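Long-range contacts in SnoK (Streptomyces nogalater, PDB 5EPA), which acts as a non-heme iron, 2-oxoglutarate-dependent carbocyclase in the biosynthesis of nogalamycin: residues A[137-145]-A[241-252]; A[20-30]-A[98-107]. All blocks are in the same frame, centred on the assembly; numbering follows the deposited sequence.

Contact 1. Residues A[137-145]-A[241-252]; sequences TGLPLNELS and MDADATYRPGVQ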
ATOM      1  N   THR A 137       9.743  -5.850  -3.428  1.00 26.90           N
ATOM      2  CA  THR A 137      10.574  -5.833  -4.620  1.00 27.65           C
ATOM      3  C   THR A 137      10.906  -4.399  -5.082  1.00 27.79           C
ATOM      4  O   THR A 137      12.014  -4.104  -5.514  1.00 28.16           O
ATOM      5  CB  THR A 137       9.844  -6.591  -5.744  1.00 28.36           C
ATOM      6  OG1 THR A 137       9.651  -7.984  -5.351  1.00 29.59           O
ATOM      7  CG2 THR A 137      10.602  -6.534  -7.036  1.00 28.53           C
ATOM      8  N   GLY A 138       9.922  -3.512  -4.985  1.00 26.91           N
ATOM      9  CA  GLY A 138      10.079  -2.118  -5.375  1.00 26.45           C
ATOM     10  C   GLY A 138      10.377  -1.082  -4.281  1.00 25.92           C
ATOM     11  O   GLY A 138      10.414   0.116  -4.562  1.00 26.64           O
ATOM     12  N   LEU A 139      10.595  -1.525  -3.045  1.00 25.37           N
ATOM     13  CA  LEU A 139      10.982  -0.627  -1.953  1.00 25.18           C
ATOM     14  C   LEU A 139      12.486  -0.518  -1.874  1.00 25.52           C
ATOM     15  O   LEU A 139      13.180  -1.526  -1.865  1.00 26.45           O
ATOM     16  CB  LEU A 139      10.459  -1.130  -0.618  1.00 25.32           C
ATOM     17  CG  LEU A 139       8.947  -0.917  -0.398  1.00 24.72           C
ATOM     18  CD1 LEU A 139       8.481  -1.703   0.809  1.00 24.92           C
ATOM     19  CD2 LEU A 139       8.558   0.539  -0.226  1.00 24.02           C
ATOM     20  N   PRO A 140      13.015   0.709  -1.855  1.00 25.72           N
ATOM     21  CA  PRO A 140      14.472   0.945  -1.867  1.00 26.44           C
ATOM     22  C   PRO A 140      15.042   0.842  -0.460  1.00 27.83           C
ATOM     23  O   PRO A 140      15.683   1.780   0.047  1.00 29.80           O
ATOM     24  CB  PRO A 140      14.574   2.353  -2.424  1.00 26.39           C
ATOM     25  CG  PRO A 140      13.336   3.035  -1.882  1.00 25.79           C
ATOM     26  CD  PRO A 140      12.258   1.980  -1.855  1.00 25.31           C
ATOM     27  N   LEU A 141      14.817  -0.310   0.164  1.00 28.70           N
ATOM     28  CA  LEU A 141      15.130  -0.547   1.553  1.00 30.15           C
ATOM     29  C   LEU A 141      15.804  -1.885   1.779  1.00 32.92           C
ATOM     30  O   LEU A 141      15.613  -2.810   1.007  1.00 31.67           O
ATOM     31  CB  LEU A 141      13.872  -0.524   2.401  1.00 28.47           C
ATOM     32  CG  LEU A 141      13.013   0.724   2.284  1.00 27.70           C
ATOM     33  CD1 LEU A 141      11.771   0.519   3.098  1.00 27.13           C
ATOM     34  CD2 LEU A 141      13.725   1.980   2.775  1.00 28.54           C
ATOM     35  N   ASN A 142      16.671  -1.924   2.794  1.00 37.06           N
ATOM     36  CA  ASN A 142      17.195  -3.156   3.321  1.00 41.01           C
ATOM     37  C   ASN A 142      16.427  -3.437   4.554  1.00 43.89           C
ATOM     38  O   ASN A 142      15.740  -2.559   5.100  1.00 43.45           O
ATOM     39  CB  ASN A 142      18.612  -3.050   3.825  1.00 41.95           C
ATOM     40  CG  ASN A 142      19.595  -2.907   2.719  1.00 44.00           C
ATOM     41  OD1 ASN A 142      19.610  -3.729   1.815  1.00 43.44           O
ATOM     42  ND2 ASN A 142      20.477  -1.880   2.804  1.00 46.58           N
ATOM     43  N   GLU A 143      16.568  -4.667   5.018  1.00 46.87           N
ATOM     44  CA  GLU A 143      16.268  -4.948   6.410  1.00 48.32           C
ATOM     45  C   GLU A 143      14.757  -5.049   6.639  1.00 45.82           C
ATOM     46  O   GLU A 143      14.204  -4.639   7.696  1.00 43.59           O
ATOM     47  CB  GLU A 143      16.939  -3.881   7.290  1.00 51.40           C
ATOM     48  CG  GLU A 143      17.517  -4.530   8.481  1.00 53.79           C
ATOM     49  CD  GLU A 143      18.653  -5.474   8.144  1.00 57.43           C
ATOM     50  OE1 GLU A 143      19.570  -5.137   7.351  1.00 55.44           O
ATOM     51  OE2 GLU A 143      18.627  -6.586   8.706  1.00 64.52           O
ATOM     52  N   LEU A 144      14.071  -5.607   5.637  1.00 43.97           N
ATOM     53  CA  LEU A 144      12.607  -5.718   5.824  1.00 41.94           C
ATOM     54  C   LEU A 144      12.186  -6.990   6.460  1.00 42.79           C
ATOM     55  O   LEU A 144      12.633  -8.088   6.096  1.00 44.82           O
ATOM     56  CB  LEU A 144      11.670  -5.400   4.639  1.00 40.04           C
ATOM     57  CG  LEU A 144      12.128  -4.145   3.913  1.00 39.56           C
ATOM     58  CD1 LEU A 144      11.169  -3.808   2.797  1.00 38.79           C
ATOM     59  CD2 LEU A 144      12.262  -2.982   4.885  1.00 38.48           C
ATOM     60  N   SER A 145      11.259  -6.813   7.388  1.00 39.92           N
ATOM     61  CA  SER A 145      10.756  -7.899   8.155  1.00 39.24           C
ATOM     62  C   SER A 145       9.244  -7.769   8.323  1.00 36.33           C
ATOM     63  O   SER A 145       8.499  -8.610   7.834  1.00 36.21           O
ATOM     64  CB  SER A 145      11.490  -7.900   9.479  1.00 40.59           C
ATOM     65  OG  SER A 145      11.043  -8.948  10.297  1.00 43.70           O
ATOM     66  N   MET A 241       7.146   1.066   7.434  1.00 23.59           N
ATOM     67  CA  MET A 241       8.329   0.265   7.364  1.00 23.98           C
ATOM     68  C   MET A 241       8.828  -0.078   8.745  1.00 25.57           C
ATOM     69  O   MET A 241       8.499   0.576   9.724  1.00 26.87           O
ATOM     70  CB  MET A 241       9.404   0.983   6.571  1.00 23.77           C
ATOM     71  CG  MET A 241       9.946   2.270   7.217  1.00 23.89           C
ATOM     72  SD  MET A 241      11.119   3.124   6.169  1.00 23.28           S
ATOM     73  CE  MET A 241      11.254   4.658   7.107  1.00 23.94           C
ATOM     74  N   ASP A 242       9.645  -1.101   8.820  1.00 26.94           N
ATOM     75  CA  ASP A 242      10.374  -1.419  10.028  1.00 28.92           C
ATOM     76  C   ASP A 242      11.106  -0.158  10.520  1.00 29.35           C
ATOM     77  O   ASP A 242      11.709   0.585   9.722  1.00 28.84           O
ATOM     78  CB  ASP A 242      11.385  -2.520   9.737  1.00 30.88           C
ATOM     79  CG  ASP A 242      10.711  -3.834   9.267  1.00 31.93           C
ATOM     80  OD1 ASP A 242      10.358  -4.657  10.146  1.00 35.14           O
ATOM     81  OD2 ASP A 242      10.548  -4.081   8.040  1.00 31.91           O
ATOM     82  N   ALA A 243      11.064   0.085  11.826  1.00 29.77           N
ATOM     83  CA  ALA A 243      11.594   1.330  12.389  1.00 30.62           C
ATOM     84  C   ALA A 243      13.108   1.525  12.241  1.00 32.19           C
ATOM     85  O   ALA A 243      13.620   2.633  12.441  1.00 32.46           O
ATOM     86  CB  ALA A 243      11.194   1.452  13.838  1.00 31.31           C
ATOM     87  N   ASP A 244      13.823   0.456  11.922  1.00 33.33           N
ATOM     88  CA  ASP A 244      15.284   0.505  11.742  1.00 34.89           C
ATOM     89  C   ASP A 244      15.651   0.247  10.278  1.00 33.74           C
ATOM     90  O   ASP A 244      16.795  -0.056   9.965  1.00 36.17           O
ATOM     91  CB  ASP A 244      15.988  -0.516  12.658  1.00 37.63           C
ATOM     92  CG  ASP A 244      15.602  -1.985  12.338  1.00 39.63           C
ATOM     93  OD1 ASP A 244      14.762  -2.269  11.449  1.00 39.27           O
ATOM     94  OD2 ASP A 244      16.170  -2.904  12.970  1.00 44.49           O
ATOM     95  N   ALA A 245      14.708   0.430   9.369  1.00 31.29           N
ATOM     96  CA  ALA A 245      14.989   0.317   7.931  1.00 29.80           C
ATOM     97  C   ALA A 245      16.058   1.262   7.426  1.00 29.66           C
ATOM     98  O   ALA A 245      16.163   2.399   7.888  1.00 30.91           O
ATOM     99  CB  ALA A 245      13.743   0.561   7.139  1.00 28.54           C
ATOM    100  N   THR A 246      16.878   0.767   6.498  1.00 29.22           N
ATOM    101  CA  THR A 246      17.953   1.539   5.899  1.00 29.12           C
ATOM    102  C   THR A 246      17.808   1.620   4.395  1.00 28.38           C
ATOM    103  O   THR A 246      17.043   0.833   3.790  1.00 26.96           O
ATOM    104  CB  THR A 246      19.328   0.954   6.209  1.00 30.75           C
ATOM    105  OG1 THR A 246      19.434  -0.358   5.674  1.00 30.90           O
ATOM    106  CG2 THR A 246      19.602   0.929   7.723  1.00 31.66           C
ATOM    107  N   TYR A 247      18.547   2.562   3.782  1.00 28.46           N
ATOM    108  CA  TYR A 247      18.408   2.877   2.348  1.00 28.21           C
ATOM    109  C   TYR A 247      19.201   1.907   1.444  1.00 29.50           C
ATOM    110  O   TYR A 247      20.343   1.548   1.712  1.00 29.78           O
ATOM    111  CB  TYR A 247      18.833   4.307   2.049  1.00 28.32           C
ATOM    112  CG  TYR A 247      18.993   4.609   0.595  1.00 27.92           C
ATOM    113  CD1 TYR A 247      17.986   4.325  -0.312  1.00 27.24           C
ATOM    114  CD2 TYR A 247      20.166   5.138   0.114  1.00 29.00           C
ATOM    115  CE1 TYR A 247      18.151   4.564  -1.664  1.00 27.14           C
ATOM    116  CE2 TYR A 247      20.343   5.400  -1.227  1.00 29.15           C
ATOM    117  CZ  TYR A 247      19.335   5.093  -2.110  1.00 28.34           C
ATOM    118  OH  TYR A 247      19.529   5.384  -3.432  1.00 29.03           O
ATOM    119  N   ARG A 248      18.504   1.405   0.439  1.00 30.16           N
ATOM    120  CA  ARG A 248      19.103   0.495  -0.545  1.00 32.23           C
ATOM    121  C   ARG A 248      18.753   0.954  -1.944  1.00 30.57           C
ATOM    122  O   ARG A 248      17.554   0.987  -2.270  1.00 29.72           O
ATOM    123  CB  ARG A 248      18.558  -0.938  -0.357  1.00 33.63           C
ATOM    124  CG  ARG A 248      19.254  -1.934  -1.245  1.00 36.16           C
ATOM    125  CD  ARG A 248      18.552  -3.278  -1.242  1.00 38.04           C
ATOM    126  NE  ARG A 248      19.316  -4.238  -2.031  1.00 41.85           N
ATOM    127  CZ  ARG A 248      19.101  -5.553  -2.039  1.00 46.26           C
ATOM    128  NH1 ARG A 248      18.077  -6.096  -1.364  1.00 45.04           N
ATOM    129  NH2 ARG A 248      19.908  -6.324  -2.769  1.00 49.75           N
ATOM    130  N   PRO A 249      19.760   1.289  -2.753  1.00 30.49           N
ATOM    131  CA  PRO A 249      19.480   1.878  -4.046  1.00 30.69           C
ATOM    132  C   PRO A 249      18.667   0.968  -4.928  1.00 30.68           C
ATOM    133  O   PRO A 249      18.845  -0.255  -4.920  1.00 30.45           O
ATOM    134  CB  PRO A 249      20.847   2.060  -4.664  1.00 31.55           C
ATOM    135  CG  PRO A 249      21.725   2.266  -3.509  1.00 32.51           C
ATOM    136  CD  PRO A 249      21.184   1.360  -2.437  1.00 32.19           C
ATOM    137  N   GLY A 250      17.724   1.572  -5.619  1.00 30.57           N
ATOM    138  CA  GLY A 250      16.826   0.798  -6.444  1.00 31.16           C
ATOM    139  C   GLY A 250      15.924   1.662  -7.248  1.00 30.05           C
ATOM    140  O   GLY A 250      16.041   2.893  -7.234  1.00 26.99           O
ATOM    141  N   VAL A 251      14.985   0.974  -7.900  1.00 30.11           N
ATOM    142  CA  VAL A 251      14.039   1.635  -8.732  1.00 31.57           C
ATOM    143  C   VAL A 251      13.281   2.376  -7.599  1.00 32.43           C
ATOM    144  O   VAL A 251      13.356   1.967  -6.415  1.00 35.34           O
ATOM    145  CB  VAL A 251      13.117   0.670  -9.542  1.00 32.21           C
ATOM    146  CG1 VAL A 251      13.929  -0.173 -10.522  1.00 32.46           C
ATOM    147  CG2 VAL A 251      12.279  -0.221  -8.637  1.00 31.39           C
ATOM    148  N   GLN A 252      12.569   3.428  -7.933  1.00 32.04           N
ATOM    149  CA  GLN A 252      11.787   4.214  -6.981  1.00 31.93           C
ATOM    150  C   GLN A 252      12.516   4.967  -5.867  1.00 30.34           C
ATOM    151  O   GLN A 252      11.912   5.210  -4.801  1.00 30.61           O
ATOM    152  CB  GLN A 252      10.639   3.443  -6.297  1.00 32.61           C
ATOM    153  CG  GLN A 252       9.812   2.518  -7.158  1.00 34.13           C
ATOM    154  CD  GLN A 252       9.068   3.249  -8.250  1.00 34.28           C
ATOM    155  OE1 GLN A 252       9.042   4.471  -8.292  1.00 38.51           O
ATOM    156  NE2 GLN A 252       8.495   2.500  -9.168  1.00 35.46           N
TER

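Contact 2. Residues A[20-30]-A[98-107]; sequences TTAENLSKEAV and PEISGIALRL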
ATOM      1  N   THR A  20     -13.958   0.038  13.924  1.00 35.35           N
ATOM      2  CA  THR A  20     -12.829  -0.740  14.416  1.00 35.08           C
ATOM      3  C   THR A  20     -11.681   0.211  14.801  1.00 34.19           C
ATOM      4  O   THR A  20     -11.299   1.085  14.027  1.00 33.85           O
ATOM      5  CB  THR A  20     -12.304  -1.750  13.395  1.00 34.07           C
ATOM      6  OG1 THR A  20     -13.395  -2.496  12.844  1.00 35.57           O
ATOM      7  CG2 THR A  20     -11.341  -2.698  14.069  1.00 34.20           C
ATOM      8  N   THR A  21     -11.144   0.016  15.994  1.00 34.25           N
ATOM      9  CA  THR A  21     -10.096   0.863  16.532  1.00 34.93           C
ATOM     10  C   THR A  21      -8.891  -0.019  16.863  1.00 35.52           C
ATOM     11  O   THR A  21      -9.015  -1.244  16.915  1.00 35.52           O
ATOM     12  CB  THR A  21     -10.528   1.529  17.849  1.00 35.67           C
ATOM     13  OG1 THR A  21     -10.814   0.507  18.818  1.00 36.36           O
ATOM     14  CG2 THR A  21     -11.754   2.414  17.665  1.00 36.34           C
ATOM     15  N   ALA A  22      -7.762   0.606  17.172  1.00 35.44           N
ATOM     16  CA  ALA A  22      -6.597  -0.150  17.616  1.00 36.92           C
ATOM     17  C   ALA A  22      -6.870  -0.929  18.892  1.00 39.85           C
ATOM     18  O   ALA A  22      -6.330  -2.001  19.110  1.00 40.03           O
ATOM     19  CB  ALA A  22      -5.417   0.775  17.838  1.00 37.09           C
ATOM     20  N   GLU A  23      -7.700  -0.367  19.755  1.00 43.30           N
ATOM     21  CA  GLU A  23      -7.981  -0.952  21.057  1.00 47.69           C
ATOM     22  C   GLU A  23      -8.893  -2.177  20.930  1.00 45.72           C
ATOM     23  O   GLU A  23      -8.739  -3.127  21.672  1.00 45.32           O
ATOM     24  CB  GLU A  23      -8.640   0.101  21.991  1.00 52.70           C
ATOM     25  CG  GLU A  23      -8.823  -0.336  23.442  1.00 59.24           C
ATOM     26  CD  GLU A  23     -10.186  -1.026  23.736  1.00 66.78           C
ATOM     27  OE1 GLU A  23     -11.193  -0.882  22.993  1.00 66.63           O
ATOM     28  OE2 GLU A  23     -10.258  -1.764  24.747  1.00 76.67           O
ATOM     29  N   ASN A  24      -9.896  -2.118  20.050  1.00 44.01           N
ATOM     30  CA  ASN A  24     -10.924  -3.189  19.991  1.00 43.01           C
ATOM     31  C   ASN A  24     -10.643  -4.216  18.889  1.00 41.12           C
ATOM     32  O   ASN A  24     -11.399  -5.141  18.682  1.00 40.11           O
ATOM     33  CB  ASN A  24     -12.361  -2.600  19.882  1.00 43.02           C
ATOM     34  CG  ASN A  24     -12.675  -2.010  18.508  1.00 41.94           C
ATOM     35  OD1 ASN A  24     -12.044  -2.325  17.505  1.00 40.89           O
ATOM     36  ND2 ASN A  24     -13.659  -1.150  18.461  1.00 42.76           N
ATOM     37  N   LEU A  25      -9.570  -3.996  18.146  1.00 39.93           N
ATOM     38  CA  LEU A  25      -9.141  -4.944  17.121  1.00 39.02           C
ATOM     39  C   LEU A  25      -9.041  -6.356  17.707  1.00 39.04           C
ATOM     40  O   LEU A  25      -8.409  -6.557  18.747  1.00 38.90           O
ATOM     41  CB  LEU A  25      -7.791  -4.500  16.574  1.00 38.79           C
ATOM     42  CG  LEU A  25      -7.130  -5.405  15.524  1.00 38.50           C
ATOM     43  CD1 LEU A  25      -7.744  -5.218  14.149  1.00 37.50           C
ATOM     44  CD2 LEU A  25      -5.637  -5.107  15.463  1.00 38.34           C
ATOM     45  N   SER A  26      -9.667  -7.326  17.056  1.00 38.09           N
ATOM     46  CA  SER A  26      -9.698  -8.670  17.611  1.00 39.51           C
ATOM     47  C   SER A  26      -8.388  -9.407  17.402  1.00 39.62           C
ATOM     48  O   SER A  26      -7.719  -9.223  16.412  1.00 38.92           O
ATOM     49  CB  SER A  26     -10.861  -9.496  17.027  1.00 39.62           C
ATOM     50  OG  SER A  26     -10.755  -9.612  15.603  1.00 38.90           O
ATOM     51  N   LYS A  27      -8.070 -10.275  18.338  1.00 41.68           N
ATOM     52  CA  LYS A  27      -7.024 -11.250  18.175  1.00 43.54           C
ATOM     53  C   LYS A  27      -7.169 -12.089  16.923  1.00 41.94           C
ATOM     54  O   LYS A  27      -6.182 -12.471  16.323  1.00 42.04           O
ATOM     55  CB  LYS A  27      -7.076 -12.177  19.379  1.00 49.16           C
ATOM     56  CG  LYS A  27      -6.415 -11.531  20.571  1.00 55.18           C
ATOM     57  CD  LYS A  27      -6.381 -12.407  21.805  1.00 62.69           C
ATOM     58  CE  LYS A  27      -5.949 -11.560  23.012  1.00 66.77           C
ATOM     59  NZ  LYS A  27      -6.873 -10.422  23.345  1.00 66.88           N
ATOM     60  N   GLU A  28      -8.392 -12.361  16.522  1.00 40.65           N
ATOM     61  CA  GLU A  28      -8.656 -13.145  15.321  1.00 41.44           C
ATOM     62  C   GLU A  28      -8.215 -12.395  14.070  1.00 38.14           C
ATOM     63  O   GLU A  28      -7.680 -12.972  13.114  1.00 37.95           O
ATOM     64  CB  GLU A  28     -10.173 -13.470  15.217  1.00 44.59           C
ATOM     65  CG  GLU A  28     -10.792 -14.382  16.314  1.00 47.43           C
ATOM     66  CD  GLU A  28     -10.822 -13.784  17.745  1.00 49.24           C
ATOM     67  OE1 GLU A  28     -11.061 -12.560  17.878  1.00 48.04           O
ATOM     68  OE2 GLU A  28     -10.653 -14.558  18.740  1.00 53.41           O
ATOM     69  N   ALA A  29      -8.474 -11.101  14.049  1.00 35.72           N
ATOM     70  CA  ALA A  29      -8.036 -10.283  12.929  1.00 34.06           C
ATOM     71  C   ALA A  29      -6.511 -10.231  12.818  1.00 32.94           C
ATOM     72  O   ALA A  29      -5.952 -10.302  11.721  1.00 32.28           O
ATOM     73  CB  ALA A  29      -8.586  -8.867  13.051  1.00 34.09           C
ATOM     74  N   VAL A  30      -5.841 -10.148  13.950  1.00 33.03           N
ATOM     75  CA  VAL A  30      -4.389 -10.196  13.965  1.00 33.05           C
ATOM     76  C   VAL A  30      -3.861 -11.564  13.480  1.00 34.10           C
ATOM     77  O   VAL A  30      -2.947 -11.625  12.656  1.00 34.30           O
ATOM     78  CB  VAL A  30      -3.850  -9.945  15.379  1.00 33.74           C
ATOM     79  CG1 VAL A  30      -2.348 -10.171  15.430  1.00 33.31           C
ATOM     80  CG2 VAL A  30      -4.215  -8.533  15.817  1.00 33.78           C
ATOM     81  N   PRO A  98      -4.509   7.777  14.662  1.00 31.48           N
ATOM     82  CA  PRO A  98      -4.289   6.872  15.792  1.00 32.49           C
ATOM     83  C   PRO A  98      -4.813   5.467  15.569  1.00 33.22           C
ATOM     84  O   PRO A  98      -4.192   4.507  16.004  1.00 33.52           O
ATOM     85  CB  PRO A  98      -5.051   7.535  16.937  1.00 33.60           C
ATOM     86  CG  PRO A  98      -5.202   8.980  16.527  1.00 33.53           C
ATOM     87  CD  PRO A  98      -5.263   8.988  15.045  1.00 32.21           C
ATOM     88  N   GLU A  99      -5.954   5.333  14.903  1.00 33.13           N
ATOM     89  CA  GLU A  99      -6.501   4.022  14.705  1.00 33.46           C
ATOM     90  C   GLU A  99      -5.793   3.287  13.572  1.00 31.68           C
ATOM     91  O   GLU A  99      -5.401   2.124  13.721  1.00 33.02           O
ATOM     92  CB  GLU A  99      -8.020   4.083  14.486  1.00 35.62           C
ATOM     93  CG  GLU A  99      -8.780   4.921  15.527  1.00 37.68           C
ATOM     94  CD  GLU A  99      -8.456   4.596  16.984  1.00 39.88           C
ATOM     95  OE1 GLU A  99      -7.765   3.581  17.303  1.00 42.45           O
ATOM     96  OE2 GLU A  99      -8.923   5.361  17.844  1.00 42.47           O
ATOM     97  N   ILE A 100      -5.610   3.929  12.432  1.00 29.01           N
ATOM     98  CA  ILE A 100      -4.968   3.257  11.314  1.00 27.41           C
ATOM     99  C   ILE A 100      -3.554   2.810  11.700  1.00 26.86           C
ATOM    100  O   ILE A 100      -3.167   1.689  11.411  1.00 26.43           O
ATOM    101  CB  ILE A 100      -4.892   4.153  10.059  1.00 26.53           C
ATOM    102  CG1 ILE A 100      -6.291   4.517   9.560  1.00 26.87           C
ATOM    103  CG2 ILE A 100      -4.106   3.453   8.962  1.00 25.43           C
ATOM    104  CD1 ILE A 100      -6.282   5.544   8.435  1.00 27.06           C
ATOM    105  N   SER A 101      -2.756   3.738  12.260  1.00 26.55           N
ATOM    106  CA  SER A 101      -1.350   3.469  12.524  1.00 25.92           C
ATOM    107  C   SER A 101      -1.242   2.571  13.738  1.00 26.61           C
ATOM    108  O   SER A 101      -0.372   1.718  13.807  1.00 26.35           O
ATOM    109  CB  SER A 101      -0.513   4.769  12.702  1.00 26.20           C
ATOM    110  OG  SER A 101      -0.907   5.495  13.833  1.00 27.01           O
ATOM    111  N   GLY A 102      -2.134   2.738  14.693  1.00 27.64           N
ATOM    112  CA  GLY A 102      -2.145   1.841  15.858  1.00 29.35           C
ATOM    113  C   GLY A 102      -2.510   0.383  15.506  1.00 29.63           C
ATOM    114  O   GLY A 102      -1.974  -0.567  16.081  1.00 29.96           O
ATOM    115  N   ILE A 103      -3.433   0.217  14.561  1.00 28.80           N
ATOM    116  CA  ILE A 103      -3.782  -1.112  14.070  1.00 28.56           C
ATOM    117  C   ILE A 103      -2.594  -1.705  13.335  1.00 28.02           C
ATOM    118  O   ILE A 103      -2.273  -2.854  13.526  1.00 27.82           O
ATOM    119  CB  ILE A 103      -5.033  -1.073  13.148  1.00 27.95           C
ATOM    120  CG1 ILE A 103      -6.284  -0.823  13.997  1.00 28.56           C
ATOM    121  CG2 ILE A 103      -5.185  -2.383  12.378  1.00 27.35           C
ATOM    122  CD1 ILE A 103      -7.473  -0.370  13.185  1.00 28.58           C
ATOM    123  N   ALA A 104      -1.938  -0.897  12.514  1.00 28.29           N
ATOM    124  CA  ALA A 104      -0.741  -1.353  11.777  1.00 28.75           C
ATOM    125  C   ALA A 104       0.326  -1.884  12.708  1.00 29.83           C
ATOM    126  O   ALA A 104       0.900  -2.935  12.479  1.00 29.42           O
ATOM    127  CB  ALA A 104      -0.147  -0.213  10.976  1.00 28.48           C
ATOM    128  N   LEU A 105       0.503  -1.179  13.806  1.00 30.68           N
ATOM    129  CA  LEU A 105       1.444  -1.579  14.823  1.00 32.76           C
ATOM    130  C   LEU A 105       1.094  -2.931  15.455  1.00 33.01           C
ATOM    131  O   LEU A 105       1.967  -3.773  15.699  1.00 33.70           O
ATOM    132  CB  LEU A 105       1.525  -0.474  15.894  1.00 34.06           C
ATOM    133  CG  LEU A 105       2.719  -0.428  16.810  1.00 36.30           C
ATOM    134  CD1 LEU A 105       4.016  -0.346  16.007  1.00 36.74           C
ATOM    135  CD2 LEU A 105       2.611   0.787  17.733  1.00 37.21           C
ATOM    136  N   ARG A 106      -0.171  -3.132  15.756  1.00 32.99           N
ATOM    137  CA  ARG A 106      -0.609  -4.403  16.350  1.00 33.34           C
ATOM    138  C   ARG A 106      -0.463  -5.554  15.362  1.00 31.89           C
ATOM    139  O   ARG A 106      -0.061  -6.644  15.719  1.00 31.93           O
ATOM    140  CB  ARG A 106      -2.042  -4.291  16.879  1.00 34.69           C
ATOM    141  CG  ARG A 106      -2.109  -3.511  18.185  1.00 36.93           C
ATOM    142  CD  ARG A 106      -3.382  -3.697  19.002  1.00 39.00           C
ATOM    143  NE  ARG A 106      -3.729  -5.109  19.173  1.00 42.03           N
ATOM    144  CZ  ARG A 106      -4.921  -5.573  19.568  1.00 44.32           C
ATOM    145  NH1 ARG A 106      -5.926  -4.747  19.839  1.00 44.46           N
ATOM    146  NH2 ARG A 106      -5.102  -6.891  19.692  1.00 46.90           N
ATOM    147  N   LEU A 107      -0.769  -5.294  14.107  1.00 30.79           N
ATOM    148  CA  LEU A 107      -0.665  -6.308  13.090  1.00 30.24           C
ATOM    149  C   LEU A 107       0.801  -6.693  12.876  1.00 30.19           C
ATOM    150  O   LEU A 107       1.131  -7.893  12.803  1.00 29.98           O
ATOM    151  CB  LEU A 107      -1.286  -5.816  11.787  1.00 29.59           C
ATOM    152  CG  LEU A 107      -2.812  -5.611  11.798  1.00 30.01           C
ATOM    153  CD1 LEU A 107      -3.285  -5.072  10.467  1.00 29.20           C
ATOM    154  CD2 LEU A 107      -3.582  -6.904  12.076  1.00 30.63           C
TER
HETATM  155  O   HOH W   1      -7.782   2.781  19.736  1.00 34.41           O

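Contact 1. Residues A[137-145]-A[241-252]
Arg248 N donates to Pro140 O at 2.9 Å, and two residues further along Asn142 N reaches Thr246 O at 3.0 Å; these two bonds mark a short, weakly bonded antiparallel pairing, with Leu141 and Tyr247 as its non-hydrogen-bonded pair. Pro140 sits at the centre of an inverse gamma turn, which leads the chain into the pairing. Alongside, Arg248 CG stands anti to the backbone N (chi1 -174°) and the chain stays extended to NE. The Arg248 and Asn142 side chains cross at about a right angle, although the amide and guanidinium planes are only 32° apart, and Asn142 OD1 rests on Arg248 CD at 3.3 Å. The other branch of that amide, ND2, makes a weak hydrogen bond to Thr246 OG1 at 3.4 Å. Leu141 CD1 meets Met241 SD at 4.1 Å, these two side chains again roughly perpendicular.

At the far end Ser145 N donates to Asp242 OD2 at 2.9 Å, arriving from above the carboxylate plane (39° out of it). Thr147 OG1 also bonds OD2 and Ala146 N bonds OD1, so three groups grip one carboxylate. With an alanine at Asp242, the amides of Ser145 and Ala146 and the hydroxyl of Thr147 would probably lose their common partner, and the loop 143-147 would be freer to shift.

This grip lies just where strand 148-153 begins beside its sheet neighbour, strand 233-242. Pro140 and Met241 both touch Tyr115 of strand 112-122, Leu265 packs on Leu141 and Met241, and the contact joins the C-terminal end of strand 233-242 to the loop following iron ligands His133 and Asp135.

Contact 2. Residues A[20-30]-A[98-107]
The guanidinium of Arg106 has Leu25 CD2 over the centre of one face, 4.1 Å above the plane, while Ala22 O lies at its edge, in plane. That edge contact is a hydrogen bond from Arg106 NH1 to Ala22 O at 2.9 Å, running nearly along the C=O axis (162°). NH1 also makes a weak bond to Leu25 O at 3.3 Å. A bend at chi3 (49°) turns the end of the arginine to these carbonyls, while Arg106 CB stays against Leu25 CD2.

The second flat group, the Glu99 carboxylate, belongs to a side chain that runs beside that of Thr21, whose CB comes within 3.5 Å of Glu99 OE1. The same oxygen accepts from Ala22 N at 3.0 Å, on its anti side and 33° out of the plane. A water donates to OE1 at 2.6 Å and accepts from Glu23 N, so one carboxylate oxygen serves two successive amides, the second through the water. The next amide, Asn24 N, is taken by Thr21 OG1 in an ST motif, and Asn24 OD1 answers by accepting from Thr21 N.

Between the polar ends, Ala22 lies on the helix backbone at Gly102 and against Ile103 CG1. Leu25 CD2 meets Ile103 CG2, and Leu107 CD2 reaches Val30 CG2 at 4.1 Å. Ile103 and Leu107 also touch Phe215 of strand 213-217, so helix 98-108 packs on the large sheet, while Thr20 and Leu25 reach its edge strand 38-41 at Ile41.

Chemically, an acidic and a basic side chain from one helix bind complementary backbone groups, Glu99 taking N-H donors and Arg106 carbonyl acceptors. The 21-25 turn is thus held through its main chain, and the position of Glu99 in the first turn of its helix would probably favour its negative charge.

Contact 2 closes before contact 1 opens, so the two come in series along the chain; their centres are 24 Å apart and their nearest atoms about 8 Å, without touching. Strand 233-242 of the seven-stranded sheet connects them: its end supplies contact 1, while Ile100, Ser101 and Ala104 of helix 98-108 in contact 2 touch Tyr240, the residue just before segment 241-252 begins. Contact 2 thus places the N-terminal segment and helix 98-108 on this sheet, whereas contact 1 joins the C-terminal end of strand 233-242 to the loop after His133 and Asp135. The side chain of Leu107 in contact 2 is about 14 Å from 2-oxoglutarate, consistent with framing the cupin core rather than lining its pocket.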